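Local coordinates for protein putative oxidoreductase (Jannaschia sp., PDB 3C24) that is a putative oxidoreductase that probably binds a nicotinamide dinucleotide in an N-terminal Rossmann-type domain, its substrate and reaction being unidentified, at residues G21-R26 / A74-I79; I27-H32 / Q52-P57; S34-A39 / A166-T171; V91-I96 / R113-Y118; Q148-A153 / T177-V182. All blocks are in the same frame, centred on the assembly; numbering follows the deposited sequence.

Overall arrangement
Contacts 1 and 2 share helix 22-33: contact 1 sets its start against the loop after strand 70-73, contact 2 its second half against the turn after helix 45-53. Their centres are about 15 Å apart, and contact 2 is nested in the chain loop closed by contact 1. Contact 3, its centre about 12 Å from that of contact 2, ties the turn before edge strand 37-41 to helix 160-172. Contact 4 pairs the central strand 96-99 with 117-123 of the seven-stranded mixed sheet, and contact 5 pairs 148-156 with the outermost strand 176-181. Contact 3 thus joins the Rossmann-type half to the beta-alpha-beta unit of contact 5, which also meets the second subunit.

Contact 1 of 5, residues G21-R26 / A74-I79; sequences GKMGAR and ALPDNI
Met23, a selenomethionine, and Gly24 at the start of helix 22-33 meet Ala74, Leu75 and Pro76, which leave strand 70-73. Apolar packing comes first. The Met23 side chain lies along the backbone of 74-76: its CE sits 3.4 Å from Ala74 C, over the peptide joining Ala74 to Leu75, and its SE is 3.6 Å from Pro76 N. An extended chi2 (-158°) carries SE across, and a nearly eclipsed chi3 (-6°) folds the methyl back toward Ala74. Met23 is deposited in two conformers, so this placement and its strained torsion are doubtful in detail. Beside it the methyl of Ala74 packs on bare backbone, Ala74 CB lying 4.0 Å from Gly24 CA. Gly24 offers only backbone here, and the CA atoms of Gly24 and Ala74 lie 5.4 Å apart. The same methyl also touches Ile27 one turn further along the helix.

Polar contact runs through water. Water 1 donates to Ala74 O at 2.7 Å and accepts a weak bond from Gly24 N at 3.4 Å, linking the helix start to the loop just after strand 70-73.

Backbone bonds shape both partners. Ala25 N donates to Gly21 O (2.9 Å) in the opening helical turn, while Ile79 N reaches Pro76 O (3.0 Å) as the chain enters helix 77-87. Leu75 turns from the contact to pack on Ile80 and Val83.

A glycine-rich turn into the first helix, beside the loop that follows a later strand, is characteristic of Rossmann dinucleotide-binding folds, consistent with a cofactor site here.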
# COMPACT_ATOMS: atom_id res chain seq x y z
N GLY A 21 24.18 -5.93 17.06
CA GLY A 21 23.46 -6.69 16.05
C GLY A 21 22.75 -5.79 15.05
O GLY A 21 22.78 -4.55 15.18
N LYS A 22 22.12 -6.41 14.06
CA LYS A 22 21.39 -5.66 13.04
C LYS A 22 20.29 -4.86 13.72
O LYS A 22 20.11 -3.68 13.44
CB LYS A 22 20.82 -6.60 11.97
N MSE A 23 19.61 -5.47 14.67
CA MSE A 23 18.53 -4.77 15.37
C MSE A 23 19.21 -3.61 16.15
O MSE A 23 19.01 -2.40 15.89
CB MSE A 23 17.71 -5.68 16.36
CG MSE A 23 17.48 -7.22 16.00
SE MSE A 23 15.91 -8.14 16.89
CE MSE A 23 15.42 -6.62 18.07
N GLY A 24 20.05 -4.02 17.07
CA GLY A 24 20.72 -3.11 18.00
C GLY A 24 21.55 -1.93 17.61
O GLY A 24 21.55 -0.93 18.28
N ALA A 25 22.31 -2.07 16.55
CA ALA A 25 23.29 -1.05 16.21
C ALA A 25 22.67 0.34 15.93
O ALA A 25 23.18 1.38 16.38
CB ALA A 25 24.18 -1.56 15.04
N ARG A 26 21.56 0.35 15.23
CA ARG A 26 20.88 1.61 14.91
C ARG A 26 20.41 2.33 16.16
O ARG A 26 20.59 3.53 16.30
CB ARG A 26 19.70 1.38 13.97
CG ARG A 26 20.10 1.03 12.52
CD ARG A 26 18.81 0.58 11.73
N ALA A 74 17.19 -5.75 22.75
CA ALA A 74 17.24 -5.64 21.26
C ALA A 74 17.61 -6.99 20.65
O ALA A 74 18.65 -7.14 20.00
CB ALA A 74 18.24 -4.56 20.83
N LEU A 75 16.78 -7.98 20.94
CA LEU A 75 16.99 -9.35 20.52
C LEU A 75 15.77 -9.93 19.85
O LEU A 75 14.67 -9.42 20.05
CB LEU A 75 17.31 -10.19 21.74
CG LEU A 75 18.58 -9.72 22.47
CD1 LEU A 75 18.60 -10.29 23.85
CD2 LEU A 75 19.81 -10.07 21.66
N PRO A 76 15.95 -11.00 19.06
CA PRO A 76 14.77 -11.57 18.37
C PRO A 76 13.79 -12.19 19.32
O PRO A 76 14.13 -12.68 20.37
CB PRO A 76 15.36 -12.59 17.38
CG PRO A 76 16.79 -12.47 17.42
CD PRO A 76 17.21 -11.63 18.64
N ASP A 77 12.52 -12.09 18.93
CA ASP A 77 11.42 -12.57 19.79
C ASP A 77 11.57 -13.98 20.27
O ASP A 77 11.17 -14.30 21.37
CB ASP A 77 10.07 -12.43 19.08
CG ASP A 77 9.68 -11.00 18.87
OD1 ASP A 77 9.96 -10.16 19.77
OD2 ASP A 77 9.10 -10.72 17.79
N ASN A 78 12.22 -14.82 19.46
CA ASN A 78 12.35 -16.24 19.83
C ASN A 78 13.40 -16.54 20.90
O ASN A 78 13.59 -17.70 21.32
CB ASN A 78 12.58 -17.13 18.59
CG ASN A 78 13.96 -17.00 18.01
OD1 ASN A 78 14.63 -15.99 18.15
ND2 ASN A 78 14.39 -18.05 17.32
N ILE A 79 14.10 -15.52 21.37
CA ILE A 79 15.02 -15.77 22.47
C ILE A 79 14.72 -14.81 23.63
O ILE A 79 15.38 -14.84 24.66
CB ILE A 79 16.50 -15.70 22.07
CG1 ILE A 79 16.94 -14.28 21.72
CG2 ILE A 79 16.80 -16.63 20.87
CD1 ILE A 79 18.43 -14.17 21.65
O HOH W 1 20.70 -7.09 18.28

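Contact 2 of 5, residues I27-H32 / Q52-P57; sequences ITRKIH and QGMGIP
His32, Arg29 and Thr28 form one side of helix 22-33 and receive Met54, Ile56 and Pro57 from the turn after helix 45-53. Ile56 CG1 lies over one face of the His32 imidazole, 4.0 Å from the ring centroid and displaced toward the ND1 side, a CH-pi contact. Pro57 CD approaches the same ring obliquely, 3.9 Å from His32 NE2. The CG1 branch of Ile56 runs on past the ring, its CD1 ending 3.9 Å from Arg29 CA, and the other branch, CG2, meets Thr28 CG2 methyl to methyl.

Arg29 folds over the selenomethionine Met54. CG stands opposite the backbone N (chi1 166°), and a bend at chi3 (-95°) brings the guanidinium flat above the terminal methyl, Met54 CE lying 3.7 Å from Arg29 CZ under the centre of the group. Water 2, at the guanidinium edge and in its plane, accepts from Arg29 NH2 at 3.1 Å and donates to Met54 O at 2.7 Å.

Further out, Gly55 with its positive phi ends helix 45-53 in a Schellman motif; its N donates to Gln52 O. The turn swings Ile56 back toward helix 22-33. Thr28, its hydroxyl bonded to Gly24 O, shares with Ile56 and His32 a packing surface on Leu38 of strand 37-41. Helix 22-33 thus packs against the turn leaving helix 45-53, both beside Leu38 of strand 37-41, consecutive elements of the Rossmann-type fold.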
# COMPACT_ATOMS: atom_id res chain seq x y z
N ILE A 27 19.76 1.58 17.03
CA ILE A 27 19.22 2.15 18.28
C ILE A 27 20.33 2.56 19.25
O ILE A 27 20.22 3.55 19.98
CB ILE A 27 18.13 1.28 18.96
CG1 ILE A 27 18.64 -0.07 19.42
CG2 ILE A 27 16.90 1.15 18.07
CD1 ILE A 27 17.47 -0.98 19.92
N THR A 28 21.42 1.79 19.24
CA THR A 28 22.57 2.07 20.08
C THR A 28 23.21 3.39 19.65
O THR A 28 23.56 4.23 20.49
CB THR A 28 23.58 0.91 20.05
OG1 THR A 28 22.94 -0.28 20.55
CG2 THR A 28 24.78 1.21 20.88
N ARG A 29 23.32 3.59 18.33
CA ARG A 29 23.87 4.86 17.82
C ARG A 29 22.98 6.03 18.28
O ARG A 29 23.46 7.06 18.73
CB ARG A 29 24.01 4.87 16.30
CG ARG A 29 24.25 6.27 15.72
CD ARG A 29 24.45 6.19 14.19
NE ARG A 29 25.86 6.13 13.91
CZ ARG A 29 26.41 5.50 12.87
NH1 ARG A 29 25.67 4.83 12.01
NH2 ARG A 29 27.73 5.52 12.73
N LYS A 30 21.67 5.83 18.21
CA LYS A 30 20.75 6.89 18.65
C LYS A 30 20.96 7.24 20.11
O LYS A 30 21.00 8.42 20.49
CB LYS A 30 19.28 6.49 18.45
CG LYS A 30 18.81 6.34 17.00
CD LYS A 30 18.57 7.66 16.35
CE LYS A 30 17.95 7.53 14.93
NZ LYS A 30 17.55 8.84 14.28
N ILE A 31 21.10 6.22 20.96
CA ILE A 31 21.33 6.47 22.39
C ILE A 31 22.69 7.11 22.61
O ILE A 31 22.82 8.09 23.37
CB ILE A 31 21.19 5.18 23.24
CG1 ILE A 31 19.73 4.71 23.19
CG2 ILE A 31 21.61 5.35 24.70
CD1 ILE A 31 18.65 5.73 23.72
N HIS A 32 23.69 6.58 21.92
CA HIS A 32 25.04 7.16 22.03
C HIS A 32 25.06 8.65 21.75
O HIS A 32 25.75 9.42 22.43
CB HIS A 32 25.95 6.48 21.01
CG HIS A 32 27.39 6.80 21.19
ND1 HIS A 32 28.19 7.23 20.16
CD2 HIS A 32 28.17 6.74 22.29
CE1 HIS A 32 29.42 7.42 20.61
NE2 HIS A 32 29.43 7.15 21.91
N GLN A 52 32.56 -0.89 17.36
CA GLN A 52 33.86 -0.22 17.32
C GLN A 52 33.98 0.67 16.09
O GLN A 52 34.50 1.78 16.15
CB GLN A 52 35.01 -1.21 17.35
CG GLN A 52 35.27 -1.74 18.74
N GLY A 53 33.45 0.19 14.98
CA GLY A 53 33.53 0.89 13.70
C GLY A 53 32.71 2.17 13.71
O GLY A 53 32.92 3.08 12.90
N MSE A 54 31.77 2.22 14.63
CA MSE A 54 30.88 3.37 14.76
C MSE A 54 31.37 4.30 15.87
O MSE A 54 30.75 5.33 16.15
CB MSE A 54 29.46 2.89 15.05
CG MSE A 54 28.91 2.07 13.96
SE MSE A 54 27.37 1.06 14.67
CE MSE A 54 26.26 2.38 14.91
N GLY A 55 32.49 3.94 16.45
CA GLY A 55 33.09 4.69 17.56
C GLY A 55 32.34 4.57 18.87
O GLY A 55 32.40 5.43 19.75
N ILE A 56 31.59 3.49 19.00
CA ILE A 56 30.82 3.24 20.22
C ILE A 56 31.56 2.31 21.18
O ILE A 56 31.95 1.19 20.80
CB ILE A 56 29.42 2.69 19.90
CG1 ILE A 56 28.63 3.69 19.02
CG2 ILE A 56 28.69 2.41 21.19
CD1 ILE A 56 27.38 3.13 18.34
N PRO A 57 31.74 2.73 22.44
CA PRO A 57 32.49 1.87 23.35
C PRO A 57 31.74 0.62 23.73
O PRO A 57 30.51 0.62 23.79
CB PRO A 57 32.70 2.74 24.59
CG PRO A 57 31.97 3.96 24.41
CD PRO A 57 31.42 4.04 23.03
O HOH W 2 28.58 6.69 15.46

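Contact 3 of 5, residues S34-A39 / A166-T171; sequences SAHHLA and ADICET
The imidazole of His36 meets Ile168 on one face and Asp167 at its edge. Ile168 CD1 hangs above the ring, 3.6 Å from the centroid and shifted toward NE2, a close CH-pi contact. At the rim His36 NE2 donates to Asp167 OD2 at 2.7 Å; the oxygen lies in the ring plane and is met nearly along its C-O axis, but the carboxylate is turned 73° against the ring. Thr171 OG1 also borders the edge, 4.0 Å from His36 CD2.

Both ring nitrogens are engaged, since His36 ND1 bonds the backbone N of Lys12; this fixes the ring's rotation and is consistent with a neutral ring protonated on NE2. Asp167 extends from its helix with CG opposite the backbone N (chi1 -175°), and its other oxygen, OD1, is held by Asn7. A leucine in place of His36 would probably leave Asp167 OD2 and the backbone N of Lys12 without their mate, the carboxylate then held through OD1 by Asn7.

One turn along the helix, Thr171 CG2 abuts Ser34 CB at 3.5 Å. The Thr171 hydroxyl points back instead, donating to Asp167 O at 2.7 Å, while Thr171 N reaches that oxygen from the opposite face of its plane. Ser34 OG accepts from His36 N at 3.0 Å, an ST turn that shapes the approach to strand 37-41, and also bonds Ile31 O.

This is a histidine-carboxylate bond between fold elements, with the histidine buried: it fastens the helix-strand turn of a Rossmann-type beta-alpha-beta unit to crossover helix 160-172 on the same sheet.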
# COMPACT_ATOMS: atom_id res chain seq x y z
N SER A 34 22.61 10.67 21.95
CA SER A 34 21.67 11.42 22.83
C SER A 34 22.33 11.81 24.15
O SER A 34 23.50 11.51 24.41
CB SER A 34 20.44 10.59 23.16
OG SER A 34 20.69 9.66 24.21
N ALA A 35 21.53 12.46 25.00
CA ALA A 35 21.97 12.92 26.35
C ALA A 35 21.94 11.77 27.35
O ALA A 35 22.54 11.82 28.40
CB ALA A 35 21.10 14.05 26.85
N HIS A 36 21.30 10.67 26.96
CA HIS A 36 21.30 9.49 27.81
C HIS A 36 22.66 8.82 27.82
O HIS A 36 23.43 8.98 26.88
CB HIS A 36 20.23 8.51 27.34
CG HIS A 36 18.85 9.00 27.57
ND1 HIS A 36 18.39 9.30 28.83
CD2 HIS A 36 17.82 9.27 26.72
CE1 HIS A 36 17.15 9.74 28.75
NE2 HIS A 36 16.77 9.72 27.49
N HIS A 37 22.94 8.09 28.88
CA HIS A 37 24.22 7.39 29.06
C HIS A 37 24.08 5.98 28.60
O HIS A 37 23.27 5.25 29.08
CB HIS A 37 24.72 7.41 30.50
CG HIS A 37 24.78 8.79 31.08
ND1 HIS A 37 25.55 9.78 30.53
CD2 HIS A 37 24.11 9.35 32.12
CE1 HIS A 37 25.37 10.90 31.21
NE2 HIS A 37 24.50 10.66 32.18
N LEU A 38 24.92 5.59 27.66
CA LEU A 38 24.85 4.27 27.06
C LEU A 38 25.74 3.22 27.67
O LEU A 38 26.89 3.47 27.99
CB LEU A 38 25.25 4.36 25.57
CG LEU A 38 25.38 3.05 24.78
CD1 LEU A 38 24.06 2.33 24.57
CD2 LEU A 38 26.05 3.30 23.41
N ALA A 39 25.18 2.03 27.79
CA ALA A 39 25.96 0.81 28.09
C ALA A 39 25.62 -0.20 27.00
O ALA A 39 24.57 -0.82 27.04
CB ALA A 39 25.67 0.23 29.47
N ALA A 166 8.81 6.03 27.30
CA ALA A 166 8.43 6.73 26.07
C ALA A 166 9.58 7.59 25.52
O ALA A 166 9.84 7.63 24.30
CB ALA A 166 7.18 7.58 26.29
N ASP A 167 10.24 8.27 26.45
CA ASP A 167 11.39 9.12 26.09
C ASP A 167 12.51 8.26 25.46
O ASP A 167 13.14 8.67 24.46
CB ASP A 167 11.92 9.86 27.29
CG ASP A 167 13.02 10.82 26.93
OD1 ASP A 167 12.72 11.87 26.35
OD2 ASP A 167 14.20 10.53 27.25
N ILE A 168 12.75 7.10 26.02
CA ILE A 168 13.77 6.22 25.49
C ILE A 168 13.39 5.76 24.08
O ILE A 168 14.20 5.84 23.12
CB ILE A 168 14.08 5.02 26.38
CG1 ILE A 168 14.53 5.47 27.79
CG2 ILE A 168 15.17 4.18 25.73
CD1 ILE A 168 15.62 6.49 27.76
N CYS A 169 12.14 5.36 23.92
CA CYS A 169 11.66 4.93 22.58
C CYS A 169 11.70 6.04 21.56
O CYS A 169 12.05 5.82 20.40
CB CYS A 169 10.24 4.35 22.65
SG CYS A 169 10.18 2.78 23.51
N GLU A 170 11.38 7.25 22.01
CA GLU A 170 11.39 8.43 21.12
C GLU A 170 12.81 8.79 20.68
O GLU A 170 13.07 9.31 19.56
CB GLU A 170 10.72 9.60 21.81
CG GLU A 170 9.22 9.50 21.85
CD GLU A 170 8.58 10.47 22.84
OE1 GLU A 170 9.30 11.33 23.36
OE2 GLU A 170 7.36 10.35 23.09
N THR A 171 13.76 8.44 21.54
CA THR A 171 15.18 8.67 21.26
C THR A 171 15.67 7.58 20.30
O THR A 171 16.33 7.87 19.30
CB THR A 171 16.04 8.61 22.52
OG1 THR A 171 15.49 9.49 23.49
CG2 THR A 171 17.53 8.89 22.21

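Contact 4 of 5, residues V91-I96 / R113-Y118; sequences VRPGTI and RADITY
Thr95 and Thr117, with Ile96, Gly94 and Ile116, make the close-packed part of this contact. Thr117 N donates to Thr95 O at 3.0 Å and almost straight (173°), and Ile96 pairs with Thr117 as strands 96-99 and 117-123 begin to run parallel. The side chains of Ile96 and Thr117 lie alongside each other, Ile96 CG1 being 3.8 Å from Thr117 CG2. Just before this pair Gly94 N, in a type II turn, reaches Asp115 O at 2.8 Å in the carbonyl plane. Ile116 CG2 fills the angle between the two segments, touching Val91 CG2 at 3.8 Å and sitting over the centre of the Arg113 guanidinium. Arg113 reaches in fully extended, CG anti to its N (chi1 -176°), and its NH1 donates to Val91 O at 2.7 Å, the donor tilted 31° from the carbonyl plane, with a weak second bond from NH2. NH1 also bonds Val88 O.

Toward solvent the contact loosens to Pro93 and Asp115, both exposed. The ring of Pro93 runs alongside Asp115, Pro93 CG lying 3.4 Å from Asp115 OD2. Arg113 grips this carboxylate side-on: its NE bonds Asp115 OD1 at 2.8 Å and its NH2 donates to OD2.

One guanidinium thus serves a carboxylate and two backbone oxygens just beyond helix 77-87. Asp115 probably offsets its charge, and the positive group is likely to suit the carbonyl-rich end of that helix.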
# COMPACT_ATOMS: atom_id res chain seq x y z
N VAL A 91 18.60 -7.49 37.75
CA VAL A 91 18.54 -6.03 37.77
C VAL A 91 18.07 -5.48 39.13
O VAL A 91 17.45 -6.19 39.90
CB VAL A 91 17.68 -5.47 36.63
CG1 VAL A 91 18.29 -5.90 35.25
CG2 VAL A 91 16.18 -5.91 36.78
N ARG A 92 18.40 -4.22 39.41
CA ARG A 92 17.99 -3.59 40.66
C ARG A 92 16.47 -3.34 40.64
O ARG A 92 15.86 -3.17 39.56
CB ARG A 92 18.70 -2.25 40.87
CG ARG A 92 20.21 -2.34 41.01
CD ARG A 92 20.78 -0.89 40.95
NE ARG A 92 20.53 -0.22 39.66
CZ ARG A 92 20.78 1.07 39.44
NH1 ARG A 92 21.25 1.84 40.40
NH2 ARG A 92 20.54 1.60 38.25
N PRO A 93 15.84 -3.36 41.82
CA PRO A 93 14.42 -3.04 41.84
C PRO A 93 14.21 -1.71 41.12
O PRO A 93 15.02 -0.80 41.23
CB PRO A 93 14.15 -2.86 43.34
CG PRO A 93 15.11 -3.85 43.99
CD PRO A 93 16.37 -3.72 43.16
N GLY A 94 13.10 -1.57 40.42
CA GLY A 94 12.80 -0.29 39.76
C GLY A 94 13.39 -0.08 38.39
O GLY A 94 13.09 0.92 37.72
N THR A 95 14.21 -1.04 37.96
CA THR A 95 14.77 -1.01 36.62
C THR A 95 13.62 -1.18 35.62
O THR A 95 12.70 -1.98 35.83
CB THR A 95 15.84 -2.12 36.46
OG1 THR A 95 16.86 -1.93 37.42
CG2 THR A 95 16.44 -2.12 35.02
N ILE A 96 13.73 -0.46 34.51
CA ILE A 96 12.77 -0.55 33.41
C ILE A 96 13.36 -1.50 32.37
O ILE A 96 14.40 -1.24 31.81
CB ILE A 96 12.51 0.80 32.74
CG1 ILE A 96 11.79 1.74 33.69
CG2 ILE A 96 11.64 0.66 31.49
CD1 ILE A 96 11.95 3.28 33.27
N ARG A 113 8.20 -10.92 38.06
CA ARG A 113 8.97 -10.11 39.00
C ARG A 113 8.27 -8.75 39.18
O ARG A 113 8.37 -7.85 38.33
CB ARG A 113 10.42 -9.95 38.57
CG ARG A 113 11.23 -9.17 39.67
CD ARG A 113 12.69 -8.95 39.39
NE ARG A 113 13.16 -8.10 40.47
CZ ARG A 113 14.37 -7.61 40.58
NH1 ARG A 113 15.31 -7.89 39.70
NH2 ARG A 113 14.63 -6.80 41.60
N ALA A 114 7.66 -8.60 40.33
CA ALA A 114 6.76 -7.47 40.60
C ALA A 114 7.40 -6.12 40.76
O ALA A 114 6.78 -5.10 40.44
CB ALA A 114 5.94 -7.77 41.86
N ASP A 115 8.62 -6.13 41.26
CA ASP A 115 9.33 -4.91 41.69
C ASP A 115 10.24 -4.32 40.62
O ASP A 115 11.07 -3.44 40.91
CB ASP A 115 10.12 -5.13 42.96
CG ASP A 115 11.33 -6.04 42.75
OD1 ASP A 115 11.11 -7.08 42.08
OD2 ASP A 115 12.43 -5.77 43.31
N ILE A 116 9.98 -4.71 39.39
CA ILE A 116 10.61 -4.07 38.22
C ILE A 116 9.48 -3.60 37.26
O ILE A 116 8.31 -3.95 37.41
CB ILE A 116 11.71 -4.89 37.50
CG1 ILE A 116 11.20 -6.25 36.98
CG2 ILE A 116 12.92 -5.11 38.46
CD1 ILE A 116 10.48 -6.24 35.66
N THR A 117 9.87 -2.82 36.25
CA THR A 117 8.95 -2.29 35.28
C THR A 117 9.18 -2.98 33.95
O THR A 117 10.32 -3.21 33.56
CB THR A 117 9.20 -0.78 35.08
OG1 THR A 117 8.80 -0.07 36.26
CG2 THR A 117 8.49 -0.22 33.83
N TYR A 118 8.09 -3.32 33.29
CA TYR A 118 8.10 -3.81 31.92
C TYR A 118 7.41 -2.76 31.09
O TYR A 118 6.27 -2.35 31.37
CB TYR A 118 7.36 -5.17 31.77
CG TYR A 118 8.09 -6.38 32.26
CD1 TYR A 118 9.34 -6.68 31.82
CD2 TYR A 118 7.43 -7.34 33.03
CE1 TYR A 118 9.98 -7.84 32.25
CE2 TYR A 118 8.08 -8.49 33.47
CZ TYR A 118 9.32 -8.75 33.07
OH TYR A 118 9.91 -9.93 33.49

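Contact 5 of 5, residues Q148-A153 / T177-V182; sequences QAIVCA and TRTHRV
Two neighbouring parallel strands of a beta-alpha-beta unit pair here, Ile150 and Cys152 of strand 148-156 interlocking with Arg178, His180 and Val182; helix 160-172 forms the crossover. Ile150 N donates to Arg178 O and Ile150 O accepts from His180 N, both at 2.9 Å, the latter nearly straight (177°). Cys152 repeats the pattern with His180 O and Val182 N. At the Gln148 end Thr177 N, above the carbonyl plane, reaches Gln148 O at 2.9 Å.

On the face toward helix 160-172, Ile150 and Thr179 stand shoulder to shoulder. With CG1 set between N and the carbonyl carbon (chi1 68°), Ile150 CG1 lies 3.7 Å from Thr179 OG1, and its end continues to Cys169 and Trp173. Thr179 CG2 turns to Cys152 SG, also at 3.7 Å, while its hydroxyl bonds Glu170 of the helix. Trimming Ile150 to an alanine would probably open a gap between strand 148-156 and helix 160-172, beside Thr179 and Cys169.

On the reverse face His180 CD2 lies 3.5 Å from Ile150 O. His180 NE2 and Arg178 NE share Asp226 of the second subunit, by a hydrogen bond and a salt bridge respectively. Val151 and Ala153 turn their backbone bonds to strand 117-123, and Ala149 to Cys124 just beyond it. The strand segments incline by 26°, the twist of neighbouring parallel strands; 176-181 is the sheet's outermost strand within the chain, ending a beta-alpha-beta unit.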
# COMPACT_ATOMS: atom_id res chain seq x y z
N GLN A 148 8.13 9.21 11.94
CA GLN A 148 7.14 8.16 12.17
C GLN A 148 6.51 8.37 13.52
O GLN A 148 7.08 9.05 14.37
CB GLN A 148 7.81 6.78 12.17
CG GLN A 148 8.70 6.52 13.41
CD GLN A 148 9.28 5.11 13.40
OE1 GLN A 148 8.63 4.16 12.96
NE2 GLN A 148 10.51 4.96 13.89
N ALA A 149 5.36 7.76 13.68
CA ALA A 149 4.71 7.66 14.99
C ALA A 149 5.16 6.31 15.64
O ALA A 149 5.69 5.41 14.98
CB ALA A 149 3.17 7.67 14.81
N ILE A 150 4.98 6.19 16.95
CA ILE A 150 5.25 4.94 17.66
C ILE A 150 4.11 4.64 18.64
O ILE A 150 3.27 5.51 18.92
CB ILE A 150 6.60 5.00 18.43
CG1 ILE A 150 6.53 5.99 19.60
CG2 ILE A 150 7.76 5.40 17.46
CD1 ILE A 150 7.84 5.95 20.48
N VAL A 151 4.09 3.40 19.13
CA VAL A 151 3.11 2.95 20.14
C VAL A 151 3.83 2.35 21.33
O VAL A 151 4.83 1.63 21.17
CB VAL A 151 2.08 1.93 19.56
CG1 VAL A 151 1.16 2.61 18.54
CG2 VAL A 151 2.80 0.69 18.99
N CYS A 152 3.34 2.68 22.52
CA CYS A 152 3.96 2.22 23.76
C CYS A 152 2.94 1.81 24.78
O CYS A 152 1.85 2.38 24.86
CB CYS A 152 4.77 3.35 24.39
SG CYS A 152 6.09 4.10 23.38
N ALA A 153 3.34 0.85 25.61
CA ALA A 153 2.55 0.40 26.72
C ALA A 153 3.35 0.16 27.97
O ALA A 153 4.46 -0.39 27.93
CB ALA A 153 1.87 -0.92 26.36
N THR A 177 6.96 11.64 15.61
CA THR A 177 6.00 12.72 15.61
C THR A 177 5.02 12.61 16.74
O THR A 177 4.68 13.59 17.36
CB THR A 177 5.23 12.73 14.29
OG1 THR A 177 4.71 11.43 14.02
CG2 THR A 177 6.15 13.11 13.17
N ARG A 178 4.51 11.41 16.89
CA ARG A 178 3.48 11.08 17.88
C ARG A 178 3.80 9.77 18.59
O ARG A 178 4.24 8.84 17.96
CB ARG A 178 2.12 10.86 17.19
CG ARG A 178 1.53 12.04 16.49
CD ARG A 178 0.14 11.78 15.92
NE ARG A 178 0.14 11.09 14.64
CZ ARG A 178 0.43 11.67 13.49
NH1 ARG A 178 0.76 12.96 13.46
NH2 ARG A 178 0.40 10.98 12.37
N THR A 179 3.56 9.75 19.90
CA THR A 179 3.68 8.56 20.72
C THR A 179 2.34 8.24 21.31
O THR A 179 1.84 8.94 22.19
CB THR A 179 4.67 8.79 21.86
OG1 THR A 179 5.91 9.24 21.29
CG2 THR A 179 4.92 7.55 22.63
N HIS A 180 1.79 7.13 20.84
CA HIS A 180 0.48 6.62 21.26
C HIS A 180 0.59 5.62 22.40
O HIS A 180 1.23 4.60 22.28
CB HIS A 180 -0.22 5.92 20.10
CG HIS A 180 -0.40 6.78 18.89
ND1 HIS A 180 -1.37 7.76 18.82
CD2 HIS A 180 0.24 6.78 17.70
CE1 HIS A 180 -1.30 8.34 17.63
NE2 HIS A 180 -0.35 7.75 16.93
N ARG A 181 -0.02 5.96 23.53
CA ARG A 181 -0.08 5.09 24.69
C ARG A 181 -1.26 4.16 24.61
O ARG A 181 -2.41 4.58 24.37
CB ARG A 181 -0.17 5.86 26.01
CG ARG A 181 -0.13 4.93 27.26
CD ARG A 181 -0.02 5.72 28.54
NE ARG A 181 0.05 4.83 29.69
CZ ARG A 181 0.29 5.24 30.93
NH1 ARG A 181 0.54 6.51 31.17
NH2 ARG A 181 0.32 4.36 31.94
N VAL A 182 -0.96 2.88 24.73
CA VAL A 182 -1.97 1.81 24.75
C VAL A 182 -1.72 0.81 25.88
O VAL A 182 -0.70 0.87 26.58
CB VAL A 182 -1.98 1.02 23.43
CG1 VAL A 182 -2.42 1.89 22.22
CG2 VAL A 182 -0.61 0.38 23.15